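Local coordinates for uncharacterized protein HtdX (PDB 4OOB) that catalyses the reversible hydration of trans-enoyl-CoA to (3R)-3-hydroxyacyl-CoA, accepting a broad range of chain lengths with a preference for C8 to C12 substrates, at residues 173-178 against 190-195. Residues are numbered along the deposited sequence; the frame is centred on the assembly and turned at random.
Sequences PIHTNP and IAHGMF
Within the MaoC-like hot-dog domain, the loop at 173-178, ahead of helix 178-183, meets the turn leading into helix 193-199, and the imidazoles of His175 and His192 form a face-to-face stack. Their centroids lie 3.7 Å apart and the planes are inclined by 24°; the closest approach, His175 ND1 to His192 CE1, is 3.2 Å. Although His175 ND1 also comes near both nitrogens of His192, poor angles rule out a hydrogen bond, so the pair is a ring contact. His175 CG stands anti to its own carbonyl carbon (chi1 -50°), and the ring thereby lies between His192 over one face and Ile174 CG1 over the opposite one, 3.7 Å above the plane. The backbone carbonyl carbon of Ile190 lies at the edge of the His175 ring, in its plane, while Ile190 CG1 approaches His175 CD2 from outside that plane at 3.6 Å.

The backbones are tied by Ile190 N donating to Ile174 O at 3.2 Å, with 153° at the hydrogen. Beside this link the methyl ends of the two isoleucines touch, Ile174 CD1 to Ile190 CD1 at 3.8 Å.

Ile161 of helix 158-167 touches both histidines, and Tyr164 of that helix meets the His192 ring edge-to-face. His175 follows Asp170 and Asn172 in a GDHNPIH sequence, which matches the hydratase 2 motif of R-specific enoyl-CoA hydratases; by analogy with those relatives, this loop probably belongs to the active site of the MaoC-like hot-dog fold.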
loop_
_atom_site.group_PDB
_atom_site.type_symbol
_atom_site.label_atom_id
_atom_site.label_comp_id
_atom_site.label_asym_id
_atom_site.label_seq_id
_atom_site.Cartn_x
_atom_site.Cartn_y
_atom_site.Cartn_z
ATOM N N PRO A 173 8.882 10.083 -6.903
ATOM C CA PRO A 173 8.891 11.518 -6.556
ATOM C C PRO A 173 7.583 12.288 -6.723
ATOM O O PRO A 173 7.570 13.528 -6.469
ATOM C CB PRO A 173 9.950 12.097 -7.485
ATOM C CG PRO A 173 10.032 11.176 -8.639
ATOM C CD PRO A 173 9.574 9.825 -8.181
ATOM N N ILE A 174 6.511 11.639 -7.191
ATOM C CA ILE A 174 5.200 12.324 -7.174
ATOM C C ILE A 174 4.681 12.497 -5.742
ATOM O O ILE A 174 3.779 13.261 -5.529
ATOM C CB ILE A 174 4.100 11.615 -7.956
ATOM C CG1 ILE A 174 3.755 10.289 -7.222
ATOM C CG2 ILE A 174 4.494 11.370 -9.418
ATOM C CD1 ILE A 174 2.747 9.441 -7.937
ATOM N N HIS A 175 5.224 11.773 -4.772
ATOM C CA HIS A 175 4.885 11.963 -3.331
ATOM C C HIS A 175 5.731 13.010 -2.616
ATOM O O HIS A 175 5.374 13.425 -1.530
ATOM C CB HIS A 175 5.061 10.642 -2.597
ATOM C CG HIS A 175 4.370 9.525 -3.271
ATOM N ND1 HIS A 175 5.040 8.427 -3.774
ATOM C CD2 HIS A 175 3.076 9.371 -3.607
ATOM C CE1 HIS A 175 4.176 7.628 -4.356
ATOM N NE2 HIS A 175 2.982 8.181 -4.269
ATOM N N THR A 176 6.845 13.452 -3.228
ATOM C CA THR A 176 7.798 14.365 -2.556
ATOM C C THR A 176 8.195 15.636 -3.333
ATOM O O THR A 176 8.572 16.623 -2.708
ATOM C CB THR A 176 9.080 13.617 -2.140
ATOM O OG1 THR A 176 9.746 13.152 -3.304
ATOM C CG2 THR A 176 8.720 12.406 -1.309
ATOM N N ASN A 177 8.102 15.631 -4.657
ATOM C CA ASN A 177 8.472 16.789 -5.449
ATOM C C ASN A 177 7.327 17.276 -6.321
ATOM O O ASN A 177 6.881 16.553 -7.204
ATOM C CB ASN A 177 9.688 16.466 -6.307
ATOM C CG ASN A 177 10.267 17.689 -6.992
ATOM O OD1 ASN A 177 9.597 18.676 -7.245
ATOM N ND2 ASN A 177 11.496 17.616 -7.302
ATOM N N PRO A 178 6.871 18.524 -6.101
ATOM C CA PRO A 178 5.668 18.976 -6.792
ATOM C C PRO A 178 5.770 18.987 -8.291
ATOM O O PRO A 178 4.779 18.794 -8.924
ATOM C CB PRO A 178 5.452 20.397 -6.276
ATOM C CG PRO A 178 6.260 20.504 -5.003
ATOM C CD PRO A 178 7.343 19.481 -5.075
ATOM N N ILE A 190 1.386 13.791 -3.509
ATOM C CA ILE A 190 0.312 12.959 -2.980
ATOM C C ILE A 190 0.899 11.885 -2.073
ATOM O O ILE A 190 2.028 11.532 -2.255
ATOM C CB ILE A 190 -0.552 12.325 -4.108
ATOM C CG1 ILE A 190 0.253 11.273 -4.830
ATOM C CG2 ILE A 190 -1.092 13.413 -5.041
ATOM C CD1 ILE A 190 -0.349 10.622 -6.052
ATOM N N ALA A 191 0.124 11.401 -1.091
ATOM C CA ALA A 191 0.556 10.311 -0.223
ATOM C C ALA A 191 0.654 9.036 -1.023
ATOM O O ALA A 191 -0.143 8.814 -1.907
ATOM C CB ALA A 191 -0.427 10.088 0.921
ATOM N N HIS A 192 1.597 8.191 -0.659
ATOM C CA HIS A 192 1.621 6.792 -1.152
ATOM C C HIS A 192 0.366 6.053 -0.692
ATOM O O HIS A 192 -0.123 6.276 0.423
ATOM C CB HIS A 192 2.797 6.003 -0.606
ATOM C CG HIS A 192 4.096 6.720 -0.645
ATOM N ND1 HIS A 192 5.222 6.177 -1.232
ATOM C CD2 HIS A 192 4.478 7.903 -0.126
ATOM C CE1 HIS A 192 6.233 7.020 -1.112
ATOM N NE2 HIS A 192 5.806 8.081 -0.456
ATOM N N GLY A 193 -0.166 5.169 -1.551
ATOM C CA GLY A 193 -1.310 4.372 -1.184
ATOM C C GLY A 193 -1.021 3.550 0.034
ATOM O O GLY A 193 -1.872 3.454 0.919
ATOM N N MET A 194 0.189 2.979 0.130
ATOM C CA MET A 194 0.451 2.065 1.231
ATOM C C MET A 194 0.787 2.818 2.529
ATOM O O MET A 194 0.840 2.209 3.586
ATOM C CB MET A 194 1.559 1.044 0.863
ATOM C CG MET A 194 1.132 0.069 -0.222
ATOM S SD MET A 194 -0.279 -0.921 0.277
ATOM C CE MET A 194 0.463 -1.845 1.622
ATOM N N PHE A 195 1.065 4.130 2.466
ATOM C CA PHE A 195 1.124 4.887 3.719
ATOM C C PHE A 195 -0.228 4.828 4.385
ATOM O O PHE A 195 -0.363 4.483 5.547
ATOM C CB PHE A 195 1.491 6.352 3.560
ATOM C CG PHE A 195 1.356 7.108 4.862
ATOM C CD1 PHE A 195 2.344 7.017 5.841
ATOM C CD2 PHE A 195 0.185 7.808 5.161
ATOM C CE1 PHE A 195 2.198 7.663 7.101
ATOM C CE2 PHE A 195 0.030 8.451 6.403
ATOM C CZ PHE A 195 1.054 8.394 7.365
#